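Local coordinates for protein CDP-4-keto-6-deoxy-D-glucose-3-dehydrase (Yersinia pseudotuberculosis, PDB 3BB8) that probably removes the C3 hydroxyl group of CDP-4-keto-6-deoxy-D-glucose with the help of pyridoxal phosphate, on a route to lipopolysaccharide sugars, at residues Y17-M22 and I41-L46; S88-A93 and P121-P126; A161-H166 and W187-C192. The protein carries 1 engineered substitution. One frame throughout, in Å; residues are numbered along the deposited sequence.

Interaction 1 (Y17-M22 and I41-L46)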
ATOM      1  N   TYR A  17     -19.168 -16.238 -19.200  1.00 74.13           N
ATOM      2  CA  TYR A  17     -18.282 -17.051 -18.376  1.00 72.68           C
ATOM      3  C   TYR A  17     -18.691 -16.794 -16.930  1.00 73.15           C
ATOM      4  O   TYR A  17     -18.539 -17.649 -16.060  1.00 72.60           O
ATOM      5  CB  TYR A  17     -16.823 -16.629 -18.571  1.00 69.80           C
ATOM      6  CG  TYR A  17     -15.845 -17.383 -17.693  1.00 67.43           C
ATOM      7  CD1 TYR A  17     -15.179 -18.513 -18.169  1.00 65.46           C
ATOM      8  CD2 TYR A  17     -15.611 -16.989 -16.370  1.00 66.16           C
ATOM      9  CE1 TYR A  17     -14.306 -19.232 -17.353  1.00 64.79           C
ATOM     10  CE2 TYR A  17     -14.741 -17.705 -15.543  1.00 64.33           C
ATOM     11  CZ  TYR A  17     -14.093 -18.826 -16.041  1.00 64.65           C
ATOM     12  OH  TYR A  17     -13.250 -19.557 -15.229  1.00 63.27           O
ATOM     13  N   ALA A  18     -19.215 -15.595 -16.696  1.00 74.31           N
ATOM     14  CA  ALA A  18     -19.651 -15.176 -15.373  1.00 75.81           C
ATOM     15  C   ALA A  18     -20.954 -15.857 -14.960  1.00 77.31           C
ATOM     16  O   ALA A  18     -21.237 -16.002 -13.768  1.00 77.10           O
ATOM     17  CB  ALA A  18     -19.819 -13.659 -15.346  1.00 74.78           C
ATOM     18  N   GLU A  19     -21.744 -16.271 -15.947  1.00 79.34           N
ATOM     19  CA  GLU A  19     -23.019 -16.935 -15.686  1.00 80.75           C
ATOM     20  C   GLU A  19     -22.788 -18.261 -14.987  1.00 81.04           C
ATOM     21  O   GLU A  19     -23.509 -18.629 -14.061  1.00 80.53           O
ATOM     22  CB  GLU A  19     -23.772 -17.184 -16.994  1.00 82.06           C
ATOM     23  CG  GLU A  19     -24.064 -15.927 -17.790  1.00 84.58           C
ATOM     24  CD  GLU A  19     -24.583 -14.803 -16.918  1.00 85.71           C
ATOM     25  OE1 GLU A  19     -25.531 -15.043 -16.142  1.00 85.99           O
ATOM     26  OE2 GLU A  19     -24.040 -13.681 -17.011  1.00 87.27           O
ATOM     27  N   THR A  20     -21.771 -18.978 -15.446  1.00 81.97           N
ATOM     28  CA  THR A  20     -21.426 -20.268 -14.878  1.00 83.83           C
ATOM     29  C   THR A  20     -20.547 -20.135 -13.637  1.00 85.10           C
ATOM     30  O   THR A  20     -20.698 -20.885 -12.671  1.00 85.61           O
ATOM     31  CB  THR A  20     -20.619 -21.100 -15.888  1.00 83.55           C
ATOM     32  OG1 THR A  20     -21.371 -21.230 -17.101  1.00 83.02           O
ATOM     33  CG2 THR A  20     -20.314 -22.478 -15.323  1.00 83.17           C
ATOM     34  N   ALA A  21     -19.696 -19.122 -13.627  1.00 86.20           N
ATOM     35  CA  ALA A  21     -18.762 -18.909 -12.530  1.00 87.52           C
ATOM     36  C   ALA A  21     -19.307 -18.232 -11.275  1.00 88.29           C
ATOM     37  O   ALA A  21     -19.197 -18.774 -10.178  1.00 88.41           O
ATOM     38  CB  ALA A  21     -17.641 -17.969 -12.955  1.00 88.03           C
ATOM     39  N   MET A  22     -20.028 -17.144 -11.424  1.00 89.48           N
ATOM     40  CA  MET A  22     -20.569 -16.408 -10.283  1.00 90.83           C
ATOM     41  C   MET A  22     -22.060 -16.713 -10.161  1.00 91.85           C
ATOM     42  O   MET A  22     -22.873 -15.801  -9.999  1.00 91.56           O
ATOM     43  CB  MET A  22     -20.374 -14.888 -10.363  1.00 90.80           C
ATOM     44  CG  MET A  22     -19.002 -14.380  -9.916  1.00 90.48           C
ATOM     45  SD  MET A  22     -17.643 -14.789 -11.026  1.00 90.58           S
ATOM     46  CE  MET A  22     -16.736 -15.992 -10.048  1.00 90.28           C
ATOM     47  N   ILE A  41     -19.574 -10.628  -6.398  1.00 45.98           N
ATOM     48  CA  ILE A  41     -19.204 -10.063  -7.685  1.00 48.57           C
ATOM     49  C   ILE A  41     -19.840 -10.849  -8.825  1.00 50.64           C
ATOM     50  O   ILE A  41     -20.227 -12.007  -8.656  1.00 51.19           O
ATOM     51  CB  ILE A  41     -17.674 -10.081  -7.895  1.00 46.81           C
ATOM     52  CG1 ILE A  41     -17.176 -11.529  -7.978  1.00 45.26           C
ATOM     53  CG2 ILE A  41     -16.991  -9.330  -6.758  1.00 47.17           C
ATOM     54  CD1 ILE A  41     -15.738 -11.675  -8.411  1.00 44.11           C
ATOM     55  N   GLY A  42     -19.925 -10.216  -9.990  1.00 51.93           N
ATOM     56  CA  GLY A  42     -20.514 -10.864 -11.141  1.00 52.48           C
ATOM     57  C   GLY A  42     -19.976 -10.383 -12.472  1.00 53.68           C
ATOM     58  O   GLY A  42     -18.856  -9.869 -12.567  1.00 54.42           O
ATOM     59  N   THR A  43     -20.796 -10.554 -13.506  1.00 53.20           N
ATOM     60  CA  THR A  43     -20.455 -10.176 -14.871  1.00 51.72           C
ATOM     61  C   THR A  43     -19.809  -8.803 -14.995  1.00 50.29           C
ATOM     62  O   THR A  43     -18.727  -8.673 -15.561  1.00 50.15           O
ATOM     63  CB  THR A  43     -21.708 -10.218 -15.759  1.00 52.61           C
ATOM     64  OG1 THR A  43     -22.282 -11.530 -15.700  1.00 53.34           O
ATOM     65  CG2 THR A  43     -21.355  -9.889 -17.196  1.00 51.81           C
ATOM     66  N   LYS A  44     -20.469  -7.781 -14.463  1.00 49.83           N
ATOM     67  CA  LYS A  44     -19.949  -6.426 -14.544  1.00 51.13           C
ATOM     68  C   LYS A  44     -18.520  -6.302 -13.999  1.00 51.60           C
ATOM     69  O   LYS A  44     -17.648  -5.735 -14.663  1.00 51.88           O
ATOM     70  CB  LYS A  44     -20.874  -5.473 -13.796  1.00 53.29           C
ATOM     71  CG  LYS A  44     -20.661  -4.011 -14.139  1.00 56.30           C
ATOM     72  CD  LYS A  44     -21.053  -3.714 -15.584  1.00 59.83           C
ATOM     73  CE  LYS A  44     -21.004  -2.218 -15.884  1.00 60.21           C
ATOM     74  NZ  LYS A  44     -21.633  -1.891 -17.198  1.00 62.01           N
ATOM     75  N   GLU A  45     -18.278  -6.838 -12.803  1.00 49.75           N
ATOM     76  CA  GLU A  45     -16.953  -6.760 -12.204  1.00 48.16           C
ATOM     77  C   GLU A  45     -15.899  -7.375 -13.105  1.00 48.33           C
ATOM     78  O   GLU A  45     -14.894  -6.734 -13.408  1.00 47.39           O
ATOM     79  CB  GLU A  45     -16.903  -7.462 -10.839  1.00 46.42           C
ATOM     80  CG  GLU A  45     -17.658  -6.760  -9.706  1.00 45.87           C
ATOM     81  CD  GLU A  45     -19.162  -6.876  -9.846  1.00 45.07           C
ATOM     82  OE1 GLU A  45     -19.619  -7.899 -10.392  1.00 47.43           O
ATOM     83  OE2 GLU A  45     -19.889  -5.963  -9.407  1.00 43.22           O
ATOM     84  N   LEU A  46     -16.121  -8.613 -13.537  1.00 48.71           N
ATOM     85  CA  LEU A  46     -15.143  -9.276 -14.391  1.00 49.27           C
ATOM     86  C   LEU A  46     -14.956  -8.565 -15.720  1.00 49.46           C
ATOM     87  O   LEU A  46     -13.851  -8.532 -16.261  1.00 49.45           O
ATOM     88  CB  LEU A  46     -15.527 -10.734 -14.651  1.00 49.43           C
ATOM     89  CG  LEU A  46     -15.272 -11.718 -13.502  1.00 50.81           C
ATOM     90  CD1 LEU A  46     -16.354 -11.551 -12.449  1.00 50.09           C
ATOM     91  CD2 LEU A  46     -15.261 -13.146 -14.035  1.00 48.51           C
TER
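Ala18 and Met22, one helical turn apart, lean on the start of another helix, where Gly42 is the N-cap and Thr43 opens the first turn. This is packing of a short N-terminal helix, 17-21, against the N-terminal end of helix 43-55, away from the cofactor site. The tight part is made mostly by carbon atoms set against backbone and a hydroxyl. The methyl CB of Ala18 sits 3.3 Å from Thr43 OG1 and 3.6 Å from Thr43 CA, and the two residues are the nearest in backbone register, with CA atoms 5.1 Å apart. Met22, just past its helix, lies along the turn leading into the second one: its CG is 3.0 Å from Ile41 O and 3.9 Å from Ile41 CG1. Leu46 and Ile41 also pack on the second subunit, against its Ser53 and Gly56, which places this side near the dimer interface. The solvent side is looser. Glu19 starts off away from the partner segment and folds back with a bend at chi2 (-45°), bringing OE2 to Thr43 OG1, which gives it a weak hydrogen bond at 3.1 Å. Met22 is bent too, at chi2 (70°) and again at chi3, bringing its SD to 3.8 Å from Leu46 CD1.

Interaction 2 (S88-A93 and P121-P126). With PLP (pyridoxal-5'-phosphate), chain C.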
ATOM      1  N   SER A  88      -4.361   1.420   4.935  1.00 28.16           N
ATOM      2  CA  SER A  88      -3.564   2.498   4.351  1.00 27.90           C
ATOM      3  C   SER A  88      -4.359   3.802   4.399  1.00 28.65           C
ATOM      4  O   SER A  88      -3.785   4.873   4.596  1.00 28.87           O
ATOM      5  CB  SER A  88      -3.185   2.169   2.906  1.00 25.28           C
ATOM      6  OG  SER A  88      -2.267   1.101   2.875  1.00 22.21           O
ATOM      7  N   ALA A  89      -5.674   3.710   4.216  1.00 27.28           N
ATOM      8  CA  ALA A  89      -6.508   4.902   4.264  1.00 29.13           C
ATOM      9  C   ALA A  89      -6.381   5.521   5.652  1.00 28.11           C
ATOM     10  O   ALA A  89      -6.134   6.727   5.779  1.00 29.23           O
ATOM     11  CB  ALA A  89      -7.968   4.554   3.961  1.00 28.19           C
ATOM     12  N   ASN A  90      -6.537   4.699   6.692  1.00 26.77           N
ATOM     13  CA  ASN A  90      -6.410   5.191   8.067  1.00 24.25           C
ATOM     14  C   ASN A  90      -5.031   5.822   8.263  1.00 23.23           C
ATOM     15  O   ASN A  90      -4.912   6.883   8.884  1.00 23.26           O
ATOM     16  CB  ASN A  90      -6.602   4.059   9.086  1.00 24.55           C
ATOM     17  CG  ASN A  90      -8.070   3.684   9.288  1.00 26.23           C
ATOM     18  OD1 ASN A  90      -8.386   2.634   9.845  1.00 24.19           O
ATOM     19  ND2 ASN A  90      -8.963   4.543   8.844  1.00 25.58           N
ATOM     20  N   LEU A  91      -3.992   5.178   7.739  1.00 20.45           N
ATOM     21  CA  LEU A  91      -2.624   5.696   7.865  1.00 22.22           C
ATOM     22  C   LEU A  91      -2.479   7.092   7.258  1.00 23.90           C
ATOM     23  O   LEU A  91      -1.910   7.986   7.885  1.00 23.48           O
ATOM     24  CB  LEU A  91      -1.625   4.757   7.185  1.00 25.08           C
ATOM     25  CG  LEU A  91      -0.161   5.219   7.234  1.00 25.82           C
ATOM     26  CD1 LEU A  91       0.284   5.379   8.680  1.00 25.19           C
ATOM     27  CD2 LEU A  91       0.721   4.212   6.513  1.00 28.10           C
ATOM     28  N   LEU A  92      -3.009   7.272   6.047  1.00 23.79           N
ATOM     29  CA  LEU A  92      -2.945   8.557   5.339  1.00 23.92           C
ATOM     30  C   LEU A  92      -3.773   9.661   6.028  1.00 25.65           C
ATOM     31  O   LEU A  92      -3.352  10.816   6.091  1.00 24.35           O
ATOM     32  CB  LEU A  92      -3.418   8.374   3.886  1.00 21.92           C
ATOM     33  CG  LEU A  92      -2.468   7.609   2.948  1.00 21.04           C
ATOM     34  CD1 LEU A  92      -3.145   7.345   1.612  1.00 20.75           C
ATOM     35  CD2 LEU A  92      -1.197   8.435   2.736  1.00 24.99           C
ATOM     36  N   ALA A  93      -4.944   9.294   6.542  1.00 26.48           N
ATOM     37  CA  ALA A  93      -5.830  10.235   7.227  1.00 26.56           C
ATOM     38  C   ALA A  93      -5.158  10.863   8.447  1.00 27.29           C
ATOM     39  O   ALA A  93      -5.147  12.083   8.598  1.00 29.45           O
ATOM     40  CB  ALA A  93      -7.119   9.524   7.644  1.00 24.23           C
ATOM     41  N   PRO A 121      -6.964  -3.209  14.811  1.00 27.84           N
ATOM     42  CA  PRO A 121      -5.603  -2.686  14.959  1.00 29.92           C
ATOM     43  C   PRO A 121      -5.200  -1.450  14.149  1.00 28.24           C
ATOM     44  O   PRO A 121      -4.727  -0.474  14.720  1.00 26.81           O
ATOM     45  CB  PRO A 121      -4.717  -3.909  14.661  1.00 29.12           C
ATOM     46  CG  PRO A 121      -5.631  -4.876  13.978  1.00 30.79           C
ATOM     47  CD  PRO A 121      -6.930  -4.673  14.674  1.00 29.21           C
ATOM     48  N   THR A 122      -5.414  -1.470  12.838  1.00 30.26           N
ATOM     49  CA  THR A 122      -5.017  -0.338  12.006  1.00 29.84           C
ATOM     50  C   THR A 122      -5.835   0.955  12.180  1.00 31.35           C
ATOM     51  O   THR A 122      -5.555   1.977  11.543  1.00 30.57           O
ATOM     52  CB  THR A 122      -4.951  -0.750  10.528  1.00 30.23           C
ATOM     53  OG1 THR A 122      -6.235  -1.191  10.075  1.00 27.38           O
ATOM     54  CG2 THR A 122      -3.947  -1.887  10.364  1.00 30.44           C
ATOM     55  N   THR A 123      -6.837   0.917  13.051  1.00 30.65           N
ATOM     56  CA  THR A 123      -7.625   2.122  13.339  1.00 29.22           C
ATOM     57  C   THR A 123      -6.763   2.954  14.285  1.00 26.57           C
ATOM     58  O   THR A 123      -6.760   4.184  14.240  1.00 25.88           O
ATOM     59  CB  THR A 123      -8.941   1.781  14.078  1.00 29.55           C
ATOM     60  OG1 THR A 123      -9.822   1.110  13.180  1.00 29.54           O
ATOM     61  CG2 THR A 123      -9.624   3.047  14.622  1.00 28.07           C
ATOM     62  N   VAL A 124      -6.003   2.248  15.117  1.00 26.92           N
ATOM     63  CA  VAL A 124      -5.152   2.865  16.133  1.00 25.05           C
ATOM     64  C   VAL A 124      -3.662   2.948  15.793  1.00 26.26           C
ATOM     65  O   VAL A 124      -2.988   3.900  16.203  1.00 28.27           O
ATOM     66  CB  VAL A 124      -5.321   2.109  17.486  1.00 25.20           C
ATOM     67  CG1 VAL A 124      -4.397   2.679  18.555  1.00 19.50           C
ATOM     68  CG2 VAL A 124      -6.778   2.211  17.953  1.00 27.71           C
ATOM     69  N   ASN A 125      -3.146   1.972  15.046  1.00 22.77           N
ATOM     70  CA  ASN A 125      -1.725   1.966  14.721  1.00 24.07           C
ATOM     71  C   ASN A 125      -1.159   3.258  14.123  1.00 23.78           C
ATOM     72  O   ASN A 125      -0.080   3.698  14.518  1.00 25.81           O
ATOM     73  CB  ASN A 125      -1.398   0.769  13.814  1.00 24.00           C
ATOM     74  CG  ASN A 125      -1.638  -0.570  14.509  1.00 25.04           C
ATOM     75  OD1 ASN A 125      -1.951  -0.616  15.714  1.00 24.27           O
ATOM     76  ND2 ASN A 125      -1.479  -1.661  13.767  1.00 18.31           N
ATOM     77  N   PRO A 126      -1.875   3.887  13.172  1.00 24.05           N
ATOM     78  CA  PRO A 126      -1.348   5.125  12.582  1.00 25.46           C
ATOM     79  C   PRO A 126      -0.944   6.138  13.655  1.00 27.17           C
ATOM     80  O   PRO A 126       0.073   6.808  13.527  1.00 27.89           O
ATOM     81  CB  PRO A 126      -2.506   5.613  11.708  1.00 25.83           C
ATOM     82  CG  PRO A 126      -3.158   4.316  11.266  1.00 21.64           C
ATOM     83  CD  PRO A 126      -3.172   3.529  12.574  1.00 23.58           C
TER
HETATM   84  N1  PLP C 500     -10.680  -0.658  10.310  1.00 36.22           N
HETATM   85  C2  PLP C 500     -11.727  -1.556  10.446  1.00 38.72           C
HETATM   86  C2A PLP C 500     -12.735  -1.301  11.558  1.00 34.87           C
HETATM   87  C3  PLP C 500     -11.829  -2.668   9.558  1.00 37.58           C
HETATM   88  O3  PLP C 500     -12.830  -3.569   9.658  1.00 42.26           O
HETATM   89  C4  PLP C 500     -10.835  -2.855   8.505  1.00 38.87           C
HETATM   90  C4A PLP C 500     -11.012  -4.075   7.537  1.00 40.82           C
HETATM   91  C5  PLP C 500      -9.770  -1.898   8.424  1.00 36.77           C
HETATM   92  C6  PLP C 500      -9.733  -0.795   9.363  1.00 36.10           C
HETATM   93  C5A PLP C 500      -8.644  -1.886   7.437  1.00 33.12           C
HETATM   94  O4P PLP C 500      -8.980  -2.336   6.201  1.00 28.67           O
HETATM   95  P   PLP C 500      -8.083  -3.308   5.288  1.00 28.86           P
HETATM   96  O1P PLP C 500      -8.602  -3.133   3.875  1.00 27.71           O
HETATM   97  O2P PLP C 500      -8.381  -4.817   5.855  1.00 30.42           O
HETATM   98  O3P PLP C 500      -6.601  -2.949   5.434  1.00 26.52           O
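Asn90 faces Thr123 and Leu91 faces Pro126 across two helical segments that run in nearly the same direction, 25° apart, with axes 8.4 Å from each other at closest approach. The backbones come nearest at the proline, where the CA atoms of Leu91 and Pro126 are 4.9 Å apart. Proline has no N-H to give to the preceding turn, and helix 121-129 is kinked there; the CB and CG atoms of the pyrrolidine ring rest on the partner backbone, CG 3.7 Å from Leu91 CA. Leu91 adds one methyl from the flank, CD1 being 4.1 Å from Pro126 CB. Next to Leu91, the CB of Asn90 points at the other helix and rests 3.4 Å from Thr122 O, one turn before Pro126.

In the aspartate aminotransferase fold this pair borders the cofactor cleft. Helix 86-96 starts at the phosphate, with Gly86 N and Ser87 OG hydrogen-bonded to pyridoxal phosphate, and the positive end of its dipole would be expected to favour the anion. Thr122 holds its hydroxyl between the backbone N and the carbonyl carbon (chi1 61°), which carries OG1 up to the cofactor, 3.6 Å from PLP C6, where it is hydrogen-bonded to Ser87 OG. The Thr123 side chain leaves its own helix away from Asn90; its OG1, 3.5 Å from PLP N1, is hydrogen-bonded to Asp191, the residue that receives the pyridine nitrogen's bond. Asn125 has both ends of its amide engaged: OD1 with Tyr386 OH, and ND2 with Gly286 O of the second subunit; Leu91, on the other helix, also packs on Tyr287 of the second subunit.

Interaction 3 (A161-H166 and W187-C192); sequences AIMIAH and WLIEDC. With PLP (pyridoxal-5'-phosphate), chain C.
Asp191, paired with Ala165 at the end of two parallel strands, accepts a hydrogen bond from PLP N1 on its OD1 (2.9 Å, 143° at the hydrogen). The carboxylate reaches the pyridine because CG extends opposite the backbone N (chi1 177°). The same carboxylate has further partners: OD1 is shared with Thr123, and OD2 accepts from Cys193 N. As in other pyridoxal phosphate enzymes of this fold, such a carboxylate would be expected to favour a protonated ring nitrogen.

Behind the carboxylate runs a parallel ladder of five backbone bonds with donors alternating between strands. Ile162 N gives to Trp187 O at 2.8 Å, and Ile189 N returns a bond to Ile162 O, also 2.8 Å and nearly straight at 170°. The third, Ile164 N to Ile189 O, is longer at 3.3 Å; Asp191 N to Ile164 O and His166 N to Asp191 O complete the series, so the strand bearing the cofactor ligand is fixed right up to its end.

Around this ladder the side chains divide by face. Beside Asp191, Ala165 brings its CB within 3.4 Å of the Asp191 CB; farther down the same face the extended Met163 crosses Ile189, CG 3.6 Å from Ile189 CB and SD 3.8 Å from Ile189 CD1. On the reverse face Leu188 CD1 lies 4.0 Å from Ile162 CB, and Glu190 takes bonds from Gly206 N and Phe208 N. Met163 and Ile189 are covered by helix 86-96, Leu188 by helix 174-184, the connecting helix of this beta-alpha-beta unit, and the pair is flanked within its sheet by strands 112-115 and 211-215.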
ATOM      1  N   ALA A 161      -6.833  15.079  18.724  1.00 42.90           N
ATOM      2  CA  ALA A 161      -7.766  14.447  17.802  1.00 41.10           C
ATOM      3  C   ALA A 161      -8.475  13.231  18.356  1.00 37.54           C
ATOM      4  O   ALA A 161      -8.110  12.679  19.393  1.00 36.44           O
ATOM      5  CB  ALA A 161      -7.030  14.058  16.511  1.00 42.11           C
ATOM      6  N   ILE A 162      -9.501  12.821  17.630  1.00 35.59           N
ATOM      7  CA  ILE A 162     -10.271  11.646  17.979  1.00 34.84           C
ATOM      8  C   ILE A 162     -10.407  10.840  16.705  1.00 34.37           C
ATOM      9  O   ILE A 162     -10.848  11.368  15.680  1.00 34.02           O
ATOM     10  CB  ILE A 162     -11.681  12.004  18.475  1.00 34.69           C
ATOM     11  CG1 ILE A 162     -11.593  12.857  19.738  1.00 34.52           C
ATOM     12  CG2 ILE A 162     -12.466  10.728  18.743  1.00 34.56           C
ATOM     13  CD1 ILE A 162     -12.949  13.265  20.290  1.00 33.64           C
ATOM     14  N   MET A 163      -9.999   9.574  16.764  1.00 33.92           N
ATOM     15  CA  MET A 163     -10.094   8.675  15.618  1.00 32.69           C
ATOM     16  C   MET A 163     -10.734   7.388  16.112  1.00 32.89           C
ATOM     17  O   MET A 163     -10.146   6.641  16.893  1.00 31.84           O
ATOM     18  CB  MET A 163      -8.707   8.391  15.027  1.00 34.16           C
ATOM     19  CG  MET A 163      -8.750   7.598  13.721  1.00 33.48           C
ATOM     20  SD  MET A 163      -7.195   7.678  12.808  1.00 34.54           S
ATOM     21  CE  MET A 163      -7.415   6.398  11.596  1.00 29.81           C
ATOM     22  N   ILE A 164     -11.949   7.137  15.643  1.00 33.84           N
ATOM     23  CA  ILE A 164     -12.718   5.974  16.051  1.00 33.67           C
ATOM     24  C   ILE A 164     -13.467   5.402  14.862  1.00 32.92           C
ATOM     25  O   ILE A 164     -13.805   6.128  13.929  1.00 33.38           O
ATOM     26  CB  ILE A 164     -13.762   6.373  17.103  1.00 34.31           C
ATOM     27  CG1 ILE A 164     -13.074   6.910  18.350  1.00 37.02           C
ATOM     28  CG2 ILE A 164     -14.651   5.202  17.429  1.00 36.23           C
ATOM     29  CD1 ILE A 164     -14.047   7.411  19.397  1.00 38.94           C
ATOM     30  N   ALA A 165     -13.759   4.110  14.910  1.00 30.34           N
ATOM     31  CA  ALA A 165     -14.480   3.472  13.819  1.00 31.63           C
ATOM     32  C   ALA A 165     -15.935   3.198  14.192  1.00 32.06           C
ATOM     33  O   ALA A 165     -16.240   2.954  15.357  1.00 29.56           O
ATOM     34  CB  ALA A 165     -13.791   2.154  13.442  1.00 31.01           C
ATOM     35  N   HIS A 166     -16.824   3.261  13.197  1.00 32.84           N
ATOM     36  CA  HIS A 166     -18.235   2.953  13.404  1.00 34.10           C
ATOM     37  C   HIS A 166     -18.238   1.430  13.340  1.00 33.29           C
ATOM     38  O   HIS A 166     -18.452   0.827  12.286  1.00 33.20           O
ATOM     39  CB  HIS A 166     -19.104   3.560  12.288  1.00 35.88           C
ATOM     40  CG  HIS A 166     -19.250   5.050  12.382  1.00 37.18           C
ATOM     41  ND1 HIS A 166     -18.477   5.924  11.646  1.00 38.43           N
ATOM     42  CD2 HIS A 166     -20.029   5.821  13.178  1.00 36.65           C
ATOM     43  CE1 HIS A 166     -18.773   7.166  11.985  1.00 36.88           C
ATOM     44  NE2 HIS A 166     -19.711   7.132  12.914  1.00 37.53           N
ATOM     45  N   TRP A 187      -9.403  17.342  16.102  1.00 38.16           N
ATOM     46  CA  TRP A 187      -9.577  16.799  14.757  1.00 34.33           C
ATOM     47  C   TRP A 187     -10.417  15.538  14.913  1.00 32.33           C
ATOM     48  O   TRP A 187     -10.279  14.830  15.908  1.00 31.23           O
ATOM     49  CB  TRP A 187      -8.225  16.383  14.157  1.00 33.60           C
ATOM     50  CG  TRP A 187      -7.371  17.495  13.665  1.00 29.23           C
ATOM     51  CD1 TRP A 187      -6.202  17.939  14.212  1.00 30.35           C
ATOM     52  CD2 TRP A 187      -7.592  18.277  12.492  1.00 28.04           C
ATOM     53  NE1 TRP A 187      -5.678  18.952  13.443  1.00 30.40           N
ATOM     54  CE2 TRP A 187      -6.514  19.178  12.381  1.00 26.93           C
ATOM     55  CE3 TRP A 187      -8.598  18.300  11.517  1.00 27.90           C
ATOM     56  CZ2 TRP A 187      -6.411  20.089  11.337  1.00 28.69           C
ATOM     57  CZ3 TRP A 187      -8.496  19.200  10.483  1.00 28.58           C
ATOM     58  CH2 TRP A 187      -7.409  20.084  10.399  1.00 27.33           C
ATOM     59  N   LEU A 188     -11.273  15.243  13.941  1.00 32.64           N
ATOM     60  CA  LEU A 188     -12.084  14.031  14.021  1.00 33.35           C
ATOM     61  C   LEU A 188     -11.954  13.132  12.791  1.00 33.01           C
ATOM     62  O   LEU A 188     -12.299  13.536  11.674  1.00 31.47           O
ATOM     63  CB  LEU A 188     -13.574  14.359  14.220  1.00 32.70           C
ATOM     64  CG  LEU A 188     -14.457  13.093  14.176  1.00 33.58           C
ATOM     65  CD1 LEU A 188     -14.220  12.283  15.438  1.00 27.69           C
ATOM     66  CD2 LEU A 188     -15.936  13.446  14.040  1.00 31.76           C
ATOM     67  N   ILE A 189     -11.474  11.908  12.995  1.00 32.59           N
ATOM     68  CA  ILE A 189     -11.359  10.964  11.884  1.00 31.94           C
ATOM     69  C   ILE A 189     -12.345   9.808  12.061  1.00 32.98           C
ATOM     70  O   ILE A 189     -12.317   9.093  13.066  1.00 31.32           O
ATOM     71  CB  ILE A 189      -9.932  10.393  11.752  1.00 30.89           C
ATOM     72  CG1 ILE A 189      -8.979  11.507  11.315  1.00 31.97           C
ATOM     73  CG2 ILE A 189      -9.907   9.269  10.711  1.00 27.44           C
ATOM     74  CD1 ILE A 189      -7.535  11.145  11.384  1.00 28.28           C
ATOM     75  N   GLU A 190     -13.218   9.643  11.072  1.00 32.67           N
ATOM     76  CA  GLU A 190     -14.220   8.584  11.073  1.00 31.81           C
ATOM     77  C   GLU A 190     -13.775   7.359  10.275  1.00 32.33           C
ATOM     78  O   GLU A 190     -13.783   7.388   9.043  1.00 29.67           O
ATOM     79  CB  GLU A 190     -15.514   9.074  10.430  1.00 33.84           C
ATOM     80  CG  GLU A 190     -16.487   9.821  11.302  1.00 36.38           C
ATOM     81  CD  GLU A 190     -17.707  10.233  10.495  1.00 38.85           C
ATOM     82  OE1 GLU A 190     -17.665  11.303   9.846  1.00 42.37           O
ATOM     83  OE2 GLU A 190     -18.697   9.474  10.480  1.00 36.91           O
ATOM     84  N   ASP A 191     -13.395   6.287  10.964  1.00 31.69           N
ATOM     85  CA  ASP A 191     -13.023   5.055  10.276  1.00 28.77           C
ATOM     86  C   ASP A 191     -14.350   4.372   9.934  1.00 29.12           C
ATOM     87  O   ASP A 191     -15.031   3.839  10.812  1.00 29.31           O
ATOM     88  CB  ASP A 191     -12.181   4.161  11.194  1.00 27.50           C
ATOM     89  CG  ASP A 191     -11.826   2.820  10.552  1.00 28.92           C
ATOM     90  OD1 ASP A 191     -10.878   2.166  11.050  1.00 29.01           O
ATOM     91  OD2 ASP A 191     -12.491   2.414   9.566  1.00 26.31           O
ATOM     92  N   CYS A 192     -14.709   4.419   8.655  1.00 30.74           N
ATOM     93  CA  CYS A 192     -15.943   3.838   8.132  1.00 27.32           C
ATOM     94  C   CYS A 192     -15.627   2.608   7.293  1.00 27.89           C
ATOM     95  O   CYS A 192     -16.402   2.244   6.402  1.00 26.01           O
ATOM     96  CB  CYS A 192     -16.672   4.857   7.245  1.00 25.92           C
ATOM     97  SG  CYS A 192     -17.112   6.391   8.085  1.00 31.87           S
TER
HETATM   98  N1  PLP C 500     -10.680  -0.658  10.310  1.00 36.22           N
HETATM   99  C2  PLP C 500     -11.727  -1.556  10.446  1.00 38.72           C
HETATM  100  C2A PLP C 500     -12.735  -1.301  11.558  1.00 34.87           C
HETATM  101  C3  PLP C 500     -11.829  -2.668   9.558  1.00 37.58           C
HETATM  102  O3  PLP C 500     -12.830  -3.569   9.658  1.00 42.26           O
HETATM  103  C4  PLP C 500     -10.835  -2.855   8.505  1.00 38.87           C
HETATM  104  C4A PLP C 500     -11.012  -4.075   7.537  1.00 40.82           C
HETATM  105  C5  PLP C 500      -9.770  -1.898   8.424  1.00 36.77           C
HETATM  106  C6  PLP C 500      -9.733  -0.795   9.363  1.00 36.10           C
HETATM  107  C5A PLP C 500      -8.644  -1.886   7.437  1.00 33.12           C
HETATM  108  O4P PLP C 500      -8.980  -2.336   6.201  1.00 28.67           O
HETATM  109  P   PLP C 500      -8.083  -3.308   5.288  1.00 28.86           P
HETATM  110  O1P PLP C 500      -8.602  -3.133   3.875  1.00 27.71           O
HETATM  111  O2P PLP C 500      -8.381  -4.817   5.855  1.00 30.42           O
HETATM  112  O3P PLP C 500      -6.601  -2.949   5.434  1.00 26.52           O

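Interactions 1, 2 and 3 follow one another along the chain without overlap, but their places in the fold differ. Interactions 2 and 3 are neighbours, with centres 10 Å apart: helix 86-96 packs on the sheet strands of interaction 3, and helix 121-129 meets them at Thr123. They meet where Thr123 OG1 probably bonds Asp191 OD1, and where Met163 CE touches Asn90 CB at 3.5 Å. Both border the same pyridoxal phosphate, so the helix pair and the strand pair both supply residues to one cofactor site. Interaction 1 is remote, its centre 33 Å from that of interaction 2 and 36 Å from that of interaction 3; like interaction 2, it touches the second subunit.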